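Fiber (Murine adenovirus 2, PDB 5NBH) forms the distal shaft and head domain of the trimeric viral fibre, binds N-acetylglucosamine and probably helps attach the virus to host cells. Local coordinates at residues A[100-105]-A[127-132]; A[108-113]-A[137-142]; A[167-172]-A[207-212]. All blocks are in the same frame, centred on the assembly; numbering follows the deposited sequence.

Contact 1. Residues A[100-105]-A[127-132]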
ATOM      1  N   TYR A 100      16.959 -22.727  18.697  1.00 14.68           N
ATOM      2  CA  TYR A 100      18.295 -22.886  18.120  1.00 14.81           C
ATOM      3  C   TYR A 100      19.094 -21.648  18.457  1.00 14.58           C
ATOM      4  O   TYR A 100      18.527 -20.590  18.784  1.00 13.21           O
ATOM      5  CB  TYR A 100      18.226 -23.095  16.610  1.00 14.34           C
ATOM      6  CG  TYR A 100      17.603 -24.396  16.099  1.00 14.76           C
ATOM      7  CD1 TYR A 100      17.036 -25.366  16.960  1.00 14.89           C
ATOM      8  CD2 TYR A 100      17.541 -24.644  14.741  1.00 16.34           C
ATOM      9  CE1 TYR A 100      16.461 -26.521  16.456  1.00 15.79           C
ATOM     10  CE2 TYR A 100      16.954 -25.795  14.232  1.00 18.08           C
ATOM     11  CZ  TYR A 100      16.415 -26.734  15.096  1.00 17.09           C
ATOM     12  OH  TYR A 100      15.837 -27.858  14.568  1.00 16.83           O
ATOM     13  N   ASN A 101      20.411 -21.746  18.333  1.00 14.05           N
ATOM     14  CA  ASN A 101      21.303 -20.608  18.576  1.00 14.70           C
ATOM     15  C   ASN A 101      21.456 -19.853  17.245  1.00 15.23           C
ATOM     16  O   ASN A 101      22.538 -19.743  16.693  1.00 16.24           O
ATOM     17  CB  ASN A 101      22.652 -21.106  19.121  1.00 15.39           C
ATOM     18  CG  ASN A 101      22.524 -21.701  20.509  1.00 16.91           C
ATOM     19  OD1 ASN A 101      21.930 -21.083  21.390  1.00 17.86           O
ATOM     20  ND2 ASN A 101      23.079 -22.900  20.723  1.00 15.85           N
ATOM     21  N   GLU A 102      20.328 -19.412  16.695  1.00 13.54           N
ATOM     22  CA  GLU A 102      20.282 -18.755  15.388  1.00 14.35           C
ATOM     23  C   GLU A 102      19.363 -17.553  15.545  1.00 13.29           C
ATOM     24  O   GLU A 102      18.241 -17.695  16.080  1.00 12.66           O
ATOM     25  CB  GLU A 102      19.727 -19.688  14.328  1.00 15.59           C
ATOM     26  CG  GLU A 102      20.656 -20.848  13.959  1.00 17.18           C
ATOM     27  CD  GLU A 102      20.101 -21.762  12.889  1.00 19.02           C
ATOM     28  OE1 GLU A 102      19.049 -21.447  12.250  1.00 19.92           O
ATOM     29  OE2 GLU A 102      20.735 -22.847  12.688  1.00 20.89           O
ATOM     30  N   TYR A 103      19.840 -16.404  15.086  1.00 13.09           N
ATOM     31  CA  TYR A 103      19.124 -15.127  15.270  1.00 13.11           C
ATOM     32  C   TYR A 103      19.055 -14.324  13.963  1.00 13.39           C
ATOM     33  O   TYR A 103      19.810 -14.573  13.030  1.00 13.33           O
ATOM     34  CB  TYR A 103      19.814 -14.294  16.340  1.00 13.93           C
ATOM     35  CG  TYR A 103      19.833 -14.942  17.711  1.00 14.88           C
ATOM     36  CD1 TYR A 103      20.781 -15.932  18.023  1.00 16.27           C
ATOM     37  CD2 TYR A 103      18.877 -14.626  18.668  1.00 15.00           C
ATOM     38  CE1 TYR A 103      20.798 -16.531  19.283  1.00 17.43           C
ATOM     39  CE2 TYR A 103      18.881 -15.238  19.927  1.00 16.23           C
ATOM     40  CZ  TYR A 103      19.840 -16.175  20.227  1.00 16.93           C
ATOM     41  OH  TYR A 103      19.840 -16.778  21.463  1.00 18.44           O
ATOM     42  N   ALA A 104      18.136 -13.364  13.933  1.00 12.77           N
ATOM     43  CA  ALA A 104      18.004 -12.412  12.834  1.00 13.06           C
ATOM     44  C   ALA A 104      17.595 -11.045  13.388  1.00 14.38           C
ATOM     45  O   ALA A 104      17.047 -10.947  14.478  1.00 14.46           O
ATOM     46  CB  ALA A 104      16.988 -12.896  11.840  1.00 12.71           C
ATOM     47  N   ASP A 105      17.872 -10.008  12.607  1.00 15.48           N
ATOM     48  CA  ASP A 105      17.372  -8.650  12.869  1.00 16.57           C
ATOM     49  C   ASP A 105      16.293  -8.379  11.839  1.00 15.38           C
ATOM     50  O   ASP A 105      16.473  -8.700  10.661  1.00 16.07           O
ATOM     51  CB  ASP A 105      18.472  -7.632  12.662  1.00 19.10           C
ATOM     52  CG  ASP A 105      19.385  -7.498  13.873  1.00 24.47           C
ATOM     53  OD1 ASP A 105      19.104  -8.106  14.919  1.00 25.89           O
ATOM     54  OD2 ASP A 105      20.377  -6.755  13.764  1.00 29.86           O
ATOM     55  N   THR A 127      23.092 -16.542  10.429  1.00 19.33           N
ATOM     56  CA  THR A 127      23.733 -17.844  10.358  1.00 20.92           C
ATOM     57  C   THR A 127      23.268 -18.625   9.150  1.00 19.98           C
ATOM     58  O   THR A 127      22.055 -18.811   8.923  1.00 21.46           O
ATOM     59  CB  THR A 127      23.430 -18.651  11.663  1.00 20.45           C
ATOM     60  OG1 THR A 127      23.819 -17.892  12.808  1.00 20.34           O
ATOM     61  CG2 THR A 127      24.189 -19.965  11.675  1.00 20.79           C
ATOM     62  N   ASN A 128      24.224 -19.136   8.373  1.00 20.26           N
ATOM     63  CA  ASN A 128      23.877 -20.048   7.281  1.00 20.60           C
ATOM     64  C   ASN A 128      23.133 -21.256   7.816  1.00 20.21           C
ATOM     65  O   ASN A 128      23.495 -21.801   8.851  1.00 19.09           O
ATOM     66  CB  ASN A 128      25.103 -20.519   6.531  1.00 23.54           C
ATOM     67  CG  ASN A 128      25.792 -19.389   5.811  1.00 26.29           C
ATOM     68  OD1 ASN A 128      26.487 -18.591   6.429  1.00 32.07           O
ATOM     69  ND2 ASN A 128      25.594 -19.307   4.506  1.00 31.31           N
ATOM     70  N   ALA A 129      22.100 -21.676   7.104  1.00 19.84           N
ATOM     71  CA  ALA A 129      21.263 -22.763   7.574  1.00 19.59           C
ATOM     72  C   ALA A 129      20.641 -23.515   6.434  1.00 19.04           C
ATOM     73  O   ALA A 129      20.371 -22.956   5.362  1.00 16.20           O
ATOM     74  CB  ALA A 129      20.181 -22.233   8.492  1.00 19.85           C
ATOM     75  N   THR A 130      20.431 -24.810   6.676  1.00 18.52           N
ATOM     76  CA  THR A 130      19.720 -25.666   5.785  1.00 19.52           C
ATOM     77  C   THR A 130      18.566 -26.240   6.606  1.00 20.46           C
ATOM     78  O   THR A 130      18.776 -26.986   7.588  1.00 21.57           O
ATOM     79  CB  THR A 130      20.632 -26.783   5.234  1.00 21.99           C
ATOM     80  OG1 THR A 130      21.699 -26.172   4.497  1.00 23.70           O
ATOM     81  CG2 THR A 130      19.868 -27.704   4.327  1.00 22.63           C
ATOM     82  N   GLY A 131      17.356 -25.874   6.212  1.00 18.24           N
ATOM     83  CA  GLY A 131      16.163 -26.268   6.923  1.00 18.11           C
ATOM     84  C   GLY A 131      15.179 -25.122   6.939  1.00 17.17           C
ATOM     85  O   GLY A 131      15.235 -24.265   6.083  1.00 16.50           O
ATOM     86  N   THR A 132      14.269 -25.141   7.901  1.00 16.35           N
ATOM     87  CA  THR A 132      13.187 -24.152   7.963  1.00 16.38           C
ATOM     88  C   THR A 132      13.307 -23.399   9.268  1.00 17.05           C
ATOM     89  O   THR A 132      13.355 -24.040  10.327  1.00 19.44           O
ATOM     90  CB  THR A 132      11.823 -24.813   7.832  1.00 16.34           C
ATOM     91  OG1 THR A 132      11.722 -25.416   6.526  1.00 17.35           O
ATOM     92  CG2 THR A 132      10.684 -23.790   8.016  1.00 16.40           C
TER
HETATM   93  O   HOH W   1      19.637 -19.099  10.461  1.00 19.36           O
HETATM   94  O   HOH W   2      22.685 -23.410  11.002  1.00 32.25           O
HETATM   95  O   HOH W   3      22.758 -16.410  14.803  1.00 16.93           O
HETATM   96  O   HOH W   4      20.403 -16.677  11.268  1.00 23.40           O

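Contact 2. Residues A[108-113]-A[137-142]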
ATOM      1  N   ILE A 108      10.227  -4.130  10.451  1.00 11.24           N
ATOM      2  CA  ILE A 108       8.837  -4.506  10.220  1.00 11.27           C
ATOM      3  C   ILE A 108       7.954  -3.279  10.069  1.00 11.49           C
ATOM      4  O   ILE A 108       8.050  -2.348  10.896  1.00 10.95           O
ATOM      5  CB  ILE A 108       8.306  -5.310  11.413  1.00 11.24           C
ATOM      6  CG1 ILE A 108       9.151  -6.580  11.616  1.00 12.10           C
ATOM      7  CG2 ILE A 108       6.878  -5.746  11.195  1.00 11.68           C
ATOM      8  CD1 ILE A 108       9.018  -7.141  13.007  1.00 12.75           C
ATOM      9  N   GLN A 109       7.093  -3.282   9.051  1.00 11.89           N
ATOM     10  CA  GLN A 109       6.039  -2.263   8.937  1.00 11.77           C
ATOM     11  C   GLN A 109       4.673  -2.916   8.771  1.00 11.87           C
ATOM     12  O   GLN A 109       4.508  -3.875   8.006  1.00 13.06           O
ATOM     13  CB  GLN A 109       6.295  -1.329   7.778  1.00 13.23           C
ATOM     14  CG  GLN A 109       7.642  -0.655   7.804  1.00 14.47           C
ATOM     15  CD  GLN A 109       8.715  -1.484   7.168  1.00 15.76           C
ATOM     16  OE1 GLN A 109       8.503  -2.097   6.117  1.00 18.21           O
ATOM     17  NE2 GLN A 109       9.869  -1.507   7.791  1.00 14.90           N
ATOM     18  N   MET A 110       3.679  -2.414   9.491  1.00 11.66           N
ATOM     19  CA  MET A 110       2.334  -2.903   9.402  1.00 11.38           C
ATOM     20  C   MET A 110       1.467  -1.695   9.051  1.00 12.05           C
ATOM     21  O   MET A 110       1.270  -0.848   9.890  1.00 11.33           O
ATOM     22  CB  MET A 110       1.942  -3.539  10.717  1.00 12.40           C
ATOM     23  CG  MET A 110       2.984  -4.546  11.167  1.00 13.13           C
ATOM     24  SD  MET A 110       2.586  -5.376  12.700  1.00 14.33           S
ATOM     25  CE  MET A 110       1.202  -6.341  12.210  1.00 14.59           C
ATOM     26  N   VAL A 111       1.014  -1.648   7.812  1.00 12.06           N
ATOM     27  CA  VAL A 111       0.318  -0.474   7.242  1.00 12.43           C
ATOM     28  C   VAL A 111      -1.155  -0.720   7.133  1.00 12.35           C
ATOM     29  O   VAL A 111      -1.603  -1.606   6.387  1.00 11.98           O
ATOM     30  CB  VAL A 111       0.891  -0.056   5.862  1.00 13.40           C
ATOM     31  CG1 VAL A 111       0.248   1.260   5.404  1.00 14.54           C
ATOM     32  CG2 VAL A 111       2.402   0.091   5.911  1.00 14.49           C
ATOM     33  N   ARG A 112      -1.938   0.110   7.824  1.00 12.79           N
ATOM     34  CA  ARG A 112      -3.369  -0.038   7.881  1.00 13.53           C
ATOM     35  C   ARG A 112      -4.020   1.025   6.993  1.00 16.44           C
ATOM     36  O   ARG A 112      -3.721   2.212   7.126  1.00 17.07           O
ATOM     37  CB  ARG A 112      -3.802   0.100   9.360  1.00 14.72           C
ATOM     38  CG  ARG A 112      -5.280   0.212   9.639  1.00 14.47           C
ATOM     39  CD  ARG A 112      -6.034  -1.067   9.416  1.00 14.40           C
ATOM     40  NE  ARG A 112      -7.458  -0.771   9.523  1.00 14.15           N
ATOM     41  CZ  ARG A 112      -8.272  -1.064  10.537  1.00 14.05           C
ATOM     42  NH1 ARG A 112      -7.876  -1.780  11.589  1.00 12.92           N
ATOM     43  NH2 ARG A 112      -9.530  -0.657  10.464  1.00 14.59           N
ATOM     44  N   PHE A 113      -4.887   0.590   6.096  1.00 17.24           N
ATOM     45  CA  PHE A 113      -5.753   1.508   5.329  1.00 20.46           C
ATOM     46  C   PHE A 113      -7.051   0.802   5.030  1.00 18.61           C
ATOM     47  O   PHE A 113      -7.071  -0.398   4.709  1.00 20.18           O
ATOM     48  CB  PHE A 113      -5.090   1.953   4.030  1.00 21.50           C
ATOM     49  CG  PHE A 113      -4.269   0.889   3.376  1.00 23.91           C
ATOM     50  CD1 PHE A 113      -4.855  -0.142   2.697  1.00 24.16           C
ATOM     51  CD2 PHE A 113      -2.890   0.947   3.417  1.00 28.12           C
ATOM     52  CE1 PHE A 113      -4.088  -1.129   2.100  1.00 25.81           C
ATOM     53  CE2 PHE A 113      -2.114  -0.038   2.830  1.00 27.10           C
ATOM     54  CZ  PHE A 113      -2.722  -1.079   2.174  1.00 26.49           C
ATOM     55  N   LEU A 137       6.389 -13.405  15.907  1.00 11.29           N
ATOM     56  CA  LEU A 137       6.048 -12.087  16.494  1.00 11.62           C
ATOM     57  C   LEU A 137       4.789 -12.196  17.338  1.00 11.35           C
ATOM     58  O   LEU A 137       3.799 -12.710  16.885  1.00 11.93           O
ATOM     59  CB  LEU A 137       5.789 -11.055  15.375  1.00 12.44           C
ATOM     60  CG  LEU A 137       6.932 -10.850  14.384  1.00 14.19           C
ATOM     61  CD1 LEU A 137       6.501  -9.984  13.191  1.00 14.46           C
ATOM     62  CD2 LEU A 137       8.115 -10.259  15.122  1.00 14.74           C
ATOM     63  N   GLN A 138       4.857 -11.708  18.570  1.00 11.45           N
ATOM     64  CA  GLN A 138       3.763 -11.757  19.524  0.50 12.06           C
ATOM     65  C   GLN A 138       3.299 -10.330  19.800  1.00 11.64           C
ATOM     66  O   GLN A 138       4.133  -9.448  19.973  1.00 12.73           O
ATOM     67  CB  GLN A 138       4.273 -12.376  20.824  0.50 12.94           C
ATOM     68  CG  GLN A 138       3.227 -12.660  21.875  0.50 13.86           C
ATOM     69  CD  GLN A 138       3.842 -13.181  23.159  0.50 14.78           C
ATOM     70  OE1 GLN A 138       3.156 -13.296  24.163  0.50 16.95           O
ATOM     71  NE2 GLN A 138       5.136 -13.486  23.135  0.50 15.33           N
ATOM     72  N   PHE A 139       1.995 -10.151  19.867  1.00 11.88           N
ATOM     73  CA  PHE A 139       1.379  -8.871  20.139  1.00 11.97           C
ATOM     74  C   PHE A 139       0.296  -9.080  21.180  1.00 12.50           C
ATOM     75  O   PHE A 139      -0.479 -10.054  21.112  1.00 12.75           O
ATOM     76  CB  PHE A 139       0.718  -8.310  18.872  1.00 11.24           C
ATOM     77  CG  PHE A 139       1.651  -8.170  17.714  1.00 11.18           C
ATOM     78  CD1 PHE A 139       1.858  -9.239  16.847  1.00 10.67           C
ATOM     79  CD2 PHE A 139       2.301  -6.969  17.451  1.00 11.25           C
ATOM     80  CE1 PHE A 139       2.714  -9.126  15.776  1.00 11.16           C
ATOM     81  CE2 PHE A 139       3.162  -6.840  16.370  1.00 12.00           C
ATOM     82  CZ  PHE A 139       3.375  -7.923  15.531  1.00 11.50           C
ATOM     83  N   ASP A 140       0.153  -8.107  22.072  1.00 13.34           N
ATOM     84  CA  ASP A 140      -0.945  -8.154  23.035  1.00 14.61           C
ATOM     85  C   ASP A 140      -2.291  -8.323  22.327  1.00 14.35           C
ATOM     86  O   ASP A 140      -2.614  -7.583  21.423  1.00 13.93           O
ATOM     87  CB  ASP A 140      -0.923  -6.897  23.929  1.00 16.45           C
ATOM     88  CG  ASP A 140      -1.915  -7.013  25.076  1.00 19.05           C
ATOM     89  OD1 ASP A 140      -3.126  -6.911  24.838  1.00 19.14           O
ATOM     90  OD2 ASP A 140      -1.460  -7.274  26.206  1.00 24.29           O
ATOM     91  N   GLY A 141      -3.082  -9.309  22.732  1.00 13.92           N
ATOM     92  CA  GLY A 141      -4.299  -9.646  22.025  1.00 14.63           C
ATOM     93  C   GLY A 141      -5.435  -8.642  22.127  1.00 15.37           C
ATOM     94  O   GLY A 141      -6.386  -8.753  21.366  1.00 15.64           O
ATOM     95  N   THR A 142      -5.321  -7.707  23.068  1.00 17.04           N
ATOM     96  CA  THR A 142      -6.327  -6.647  23.298  1.00 19.23           C
ATOM     97  C   THR A 142      -5.828  -5.259  22.868  1.00 18.95           C
ATOM     98  O   THR A 142      -6.605  -4.486  22.290  1.00 19.51           O
ATOM     99  CB  THR A 142      -6.709  -6.611  24.793  1.00 20.89           C
ATOM    100  OG1 THR A 142      -7.187  -7.906  25.179  1.00 23.12           O
ATOM    101  CG2 THR A 142      -7.802  -5.617  25.034  1.00 22.92           C
TER

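Contact 3. Residues A[167-172]-A[207-212]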
ATOM      1  N   PHE A 167      -5.260  -1.448  15.669  1.00 12.76           N
ATOM      2  CA  PHE A 167      -5.618  -1.512  14.271  1.00 12.31           C
ATOM      3  C   PHE A 167      -4.907  -2.658  13.490  1.00 12.04           C
ATOM      4  O   PHE A 167      -5.265  -2.906  12.355  1.00 11.68           O
ATOM      5  CB  PHE A 167      -5.371  -0.138  13.588  1.00 11.84           C
ATOM      6  CG  PHE A 167      -3.954   0.349  13.654  1.00 11.76           C
ATOM      7  CD1 PHE A 167      -2.982  -0.144  12.792  1.00 11.38           C
ATOM      8  CD2 PHE A 167      -3.573   1.298  14.576  1.00 11.98           C
ATOM      9  CE1 PHE A 167      -1.690   0.324  12.842  1.00 11.83           C
ATOM     10  CE2 PHE A 167      -2.265   1.752  14.655  1.00 12.16           C
ATOM     11  CZ  PHE A 167      -1.327   1.279  13.773  1.00 12.55           C
ATOM     12  N   ILE A 168      -3.930  -3.340  14.114  1.00 12.09           N
ATOM     13  CA  ILE A 168      -3.271  -4.509  13.484  1.00 12.52           C
ATOM     14  C   ILE A 168      -3.976  -5.841  13.762  1.00 13.06           C
ATOM     15  O   ILE A 168      -3.650  -6.811  13.128  1.00 12.06           O
ATOM     16  CB  ILE A 168      -1.801  -4.672  13.907  1.00 13.33           C
ATOM     17  CG1 ILE A 168      -1.698  -5.069  15.412  1.00 14.41           C
ATOM     18  CG2 ILE A 168      -0.994  -3.462  13.473  1.00 14.41           C
ATOM     19  CD1 ILE A 168      -0.384  -5.612  15.859  1.00 14.65           C
ATOM     20  N   LEU A 169      -4.959  -5.870  14.679  1.00 13.14           N
ATOM     21  CA  LEU A 169      -5.518  -7.129  15.170  1.00 13.48           C
ATOM     22  C   LEU A 169      -6.533  -7.710  14.230  1.00 13.14           C
ATOM     23  O   LEU A 169      -7.513  -7.037  13.890  1.00 12.40           O
ATOM     24  CB  LEU A 169      -6.155  -6.931  16.548  1.00 14.22           C
ATOM     25  CG  LEU A 169      -5.172  -6.569  17.663  1.00 14.30           C
ATOM     26  CD1 LEU A 169      -5.936  -6.092  18.873  1.00 15.35           C
ATOM     27  CD2 LEU A 169      -4.253  -7.720  18.067  1.00 13.76           C
ATOM     28  N   PRO A 170      -6.318  -8.959  13.758  1.00 13.13           N
ATOM     29  CA  PRO A 170      -7.300  -9.643  12.956  1.00 14.02           C
ATOM     30  C   PRO A 170      -8.327 -10.418  13.805  1.00 15.61           C
ATOM     31  O   PRO A 170      -8.252 -10.372  15.015  1.00 16.17           O
ATOM     32  CB  PRO A 170      -6.432 -10.621  12.172  1.00 14.32           C
ATOM     33  CG  PRO A 170      -5.418 -11.042  13.167  1.00 13.87           C
ATOM     34  CD  PRO A 170      -5.170  -9.849  14.047  1.00 14.15           C
ATOM     35  N   THR A 171      -9.278 -11.080  13.153  1.00 17.08           N
ATOM     36  CA  THR A 171     -10.324 -11.807  13.876  1.00 19.09           C
ATOM     37  C   THR A 171      -9.664 -12.882  14.758  1.00 18.80           C
ATOM     38  O   THR A 171      -8.745 -13.597  14.308  1.00 17.25           O
ATOM     39  CB  THR A 171     -11.402 -12.431  12.947  1.00 20.22           C
ATOM     40  OG1 THR A 171     -12.326 -13.187  13.747  1.00 23.68           O
ATOM     41  CG2 THR A 171     -10.804 -13.368  11.919  1.00 20.89           C
ATOM     42  N   SER A 172     -10.119 -12.963  16.011  1.00 21.23           N
ATOM     43  CA  SER A 172      -9.680 -14.008  16.950  1.00 22.20           C
ATOM     44  C   SER A 172     -10.578 -15.240  16.942  1.00 24.57           C
ATOM     45  O   SER A 172     -10.425 -16.101  17.827  1.00 25.17           O
ATOM     46  CB  SER A 172      -9.631 -13.449  18.372  1.00 23.64           C
ATOM     47  OG  SER A 172     -10.950 -13.070  18.779  1.00 22.91           O
ATOM     48  N   GLY A 207      -4.277 -15.651  24.860  1.00 16.23           N
ATOM     49  CA  GLY A 207      -4.800 -14.283  24.881  1.00 17.16           C
ATOM     50  C   GLY A 207      -4.096 -13.307  23.934  1.00 18.09           C
ATOM     51  O   GLY A 207      -4.440 -12.118  23.922  1.00 17.02           O
ATOM     52  N   ASN A 208      -3.097 -13.783  23.184  1.00 16.15           N
ATOM     53  CA  ASN A 208      -2.218 -12.900  22.388  1.00 15.24           C
ATOM     54  C   ASN A 208      -2.249 -13.270  20.892  1.00 14.09           C
ATOM     55  O   ASN A 208      -2.656 -14.356  20.509  1.00 13.45           O
ATOM     56  CB  ASN A 208      -0.809 -12.906  22.917  1.00 15.73           C
ATOM     57  CG  ASN A 208      -0.662 -12.130  24.211  1.00 17.39           C
ATOM     58  OD1 ASN A 208      -1.461 -11.215  24.513  1.00 18.09           O
ATOM     59  ND2 ASN A 208       0.314 -12.511  24.991  1.00 17.59           N
ATOM     60  N   PHE A 209      -1.877 -12.296  20.058  1.00 12.78           N
ATOM     61  CA  PHE A 209      -1.890 -12.410  18.585  1.00 12.27           C
ATOM     62  C   PHE A 209      -0.480 -12.737  18.134  1.00 10.81           C
ATOM     63  O   PHE A 209       0.439 -12.086  18.555  1.00 11.50           O
ATOM     64  CB  PHE A 209      -2.348 -11.049  17.998  1.00 12.40           C
ATOM     65  CG  PHE A 209      -2.109 -10.889  16.518  1.00 12.76           C
ATOM     66  CD1 PHE A 209      -2.480 -11.871  15.630  1.00 13.55           C
ATOM     67  CD2 PHE A 209      -1.588  -9.697  16.010  1.00 14.07           C
ATOM     68  CE1 PHE A 209      -2.290 -11.720  14.277  1.00 13.49           C
ATOM     69  CE2 PHE A 209      -1.408  -9.518  14.649  1.00 12.90           C
ATOM     70  CZ  PHE A 209      -1.753 -10.524  13.784  1.00 12.95           C
ATOM     71  N   TYR A 210      -0.340 -13.787  17.325  1.00 11.00           N
ATOM     72  CA  TYR A 210       0.904 -14.249  16.775  1.00 11.31           C
ATOM     73  C   TYR A 210       0.917 -14.160  15.250  1.00 10.41           C
ATOM     74  O   TYR A 210      -0.018 -14.587  14.570  1.00 10.43           O
ATOM     75  CB  TYR A 210       1.155 -15.707  17.141  1.00 12.40           C
ATOM     76  CG  TYR A 210       1.408 -15.973  18.608  1.00 14.18           C
ATOM     77  CD1 TYR A 210       0.371 -15.851  19.552  1.00 15.43           C
ATOM     78  CD2 TYR A 210       2.644 -16.388  19.039  1.00 16.95           C
ATOM     79  CE1 TYR A 210       0.598 -16.079  20.892  1.00 16.95           C
ATOM     80  CE2 TYR A 210       2.886 -16.655  20.398  1.00 18.49           C
ATOM     81  CZ  TYR A 210       1.853 -16.499  21.318  1.00 18.08           C
ATOM     82  OH  TYR A 210       2.080 -16.783  22.650  1.00 20.63           O
ATOM     83  N   ILE A 211       2.003 -13.597  14.728  1.00 10.53           N
ATOM     84  CA  ILE A 211       2.384 -13.733  13.329  1.00 10.48           C
ATOM     85  C   ILE A 211       3.589 -14.644  13.345  1.00 10.29           C
ATOM     86  O   ILE A 211       4.657 -14.301  13.914  1.00  9.39           O
ATOM     87  CB  ILE A 211       2.722 -12.384  12.641  1.00 10.77           C
ATOM     88  CG1 ILE A 211       1.511 -11.487  12.676  1.00 11.11           C
ATOM     89  CG2 ILE A 211       3.253 -12.596  11.226  1.00 10.58           C
ATOM     90  CD1 ILE A 211       1.683 -10.133  12.011  1.00 11.70           C
ATOM     91  N   THR A 212       3.442 -15.792  12.695  1.00  9.96           N
ATOM     92  CA  THR A 212       4.526 -16.790  12.662  1.00 10.46           C
ATOM     93  C   THR A 212       4.965 -16.951  11.226  1.00 10.28           C
ATOM     94  O   THR A 212       4.133 -17.230  10.362  1.00 10.39           O
ATOM     95  CB  THR A 212       4.054 -18.125  13.258  1.00 11.17           C
ATOM     96  OG1 THR A 212       3.475 -17.882  14.558  1.00 11.77           O
ATOM     97  CG2 THR A 212       5.190 -19.091  13.404  1.00 11.74           C
TER

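Contact 1. Residues A[100-105]-A[127-132]
The backbones of E102 and T127 come closest, with CA of E102 6.2 Å from CA of T127, and no direct hydrogen bond joins the two segments. E102 directly follows N101, the centre of an inverse gamma turn, and precedes strand 103-113, while 127-132 runs out of a loop into strand 131-140. Direct touch is sparse. CG of E102 lies 4.2 Å from CB of T127, and OE1 of E102 stands 4.0 Å from CB of A129. The chain of E102 is stretched beyond CG (chi2 -179°), which carries its carboxylate along the opposing backbone as far as A129. Four waters bridge the two segments. One molecule donates both to OE1 of E102 and to O of T127; the oxygen of a second water lies 2.6 Å from OE2 of E102 and donates to it, and also donates to O of N128. Through these waters, OE1 is linked to the carbonyl of T127 and OE2 to that of N128. Two further waters bridge Y103 and T127: one accepts from N of Y103 and bonds to OG1 of T127, the other accepts from N of T127 and donates to O of Y103. OE1 of E102 also accepts from ND2 of N97, so the carboxylate is held from outside the two segments as well. N97, E102, T130, T132 and Q133 bind N-acetylglucosamine in this protein; the sugar is absent from this chain, and the arrangement is that of a hydrated carbohydrate-binding site at the surface of the fibre head.

Contact 2. Residues A[108-113]-A[137-142]
I108 and M110 of strand 103-113 face L137 and F139 of strand 131-140 across the interior of a beta-sandwich, the fold of the fibre head. Even the nearest pair of CA atoms, those of I108 and L137, is 10.2 Å apart, and side chains alone bridge the gap. The packed part consists of two pairs. I108 and L137 reach for each other tip to tip: CD1 of I108 meets both methyls of L137, at 3.8 Å from CD1 and 3.9 Å from CD2. One step along, M110 and F139 approach from opposite directions in a Met-aromatic contact. SD of M110 is 4.7 Å from the ring centroid of F139 and 51° off the ring normal, an oblique approach. The extended chain of M110 (chi2 -179°) carries SD out to that ring. F119, from strand 116-125, packs against I108, M110 and L137. The looser end is at 140-142, where exposure rises to the exposed T142 and none of the three residues touches 108-113; there the chain is shaped by an Asx turn in which N of T142 donates to OD1 of D140 over 2.9 Å. The far end of 108-113 turns instead to the trimer, where F113 meets F113 of the third subunit edge-to-face. Inside the sandwich, SD of M110 is almost equidistant from two ring atoms of F139, 3.9 Å from CZ and 4.0 Å from CE2.

Contact 3. Residues A[167-172]-A[207-212]
The ring of F209 is the common partner of I168, L169 and P170, and no hydrogen bond crosses between the two segments. The CH-pi contact comes first: CD of P170 sits over one face of the F209 ring, 3.5 Å from its centroid and 16° off the normal. CG of the same proline reaches toward the rim, 3.4 Å from CE1 of F209. With chi1 at 166°, F209 has its CG beside its own carbonyl carbon, and the ring extends from strand 208-217 toward the proline. This strand belongs to the four-stranded sheet of the head's beta-sandwich, and the end of a 3-10 segment at 167-168 leads into the irregular chain that packs on F209. Apolar contacts add to this. L169 and F209 slide past one another in opposite directions, placing CD2 of L169 3.8 Å from CB of F209, while CD1 of I168 lies 4.2 Å from CE2 of F209. Polar interactions fix the loop from outside the two segments: the carbonyls of I168, L169 and P170 accept from the hydroxyls of Y230, S232 and Y204, in that order. The ring of Y204 also meets that of F209, with their planes at about 35°.

Overall arrangement
From the N terminus, the shaft part of the chain leads into the head, where strand 103-113 opens contact 1 near its start and contact 2 near its end. The chain returns through strand 116-125; 127-132 closes contact 1, and 137-142 closes contact 2 farther along strand 131-140, so the two loops cross. Their centres are about 24 Å apart, one at the sugar-binding surface and the other inside the sandwich. Contact 3 follows in series, closing the stretch that runs from 167-172 through strands 179-188 and 191-205 to strand 208-217. It touches contact 2, with centres about 7 Å apart, through the pairing of neighbouring strands 131-140 and 208-217 and through I168 packing on F139.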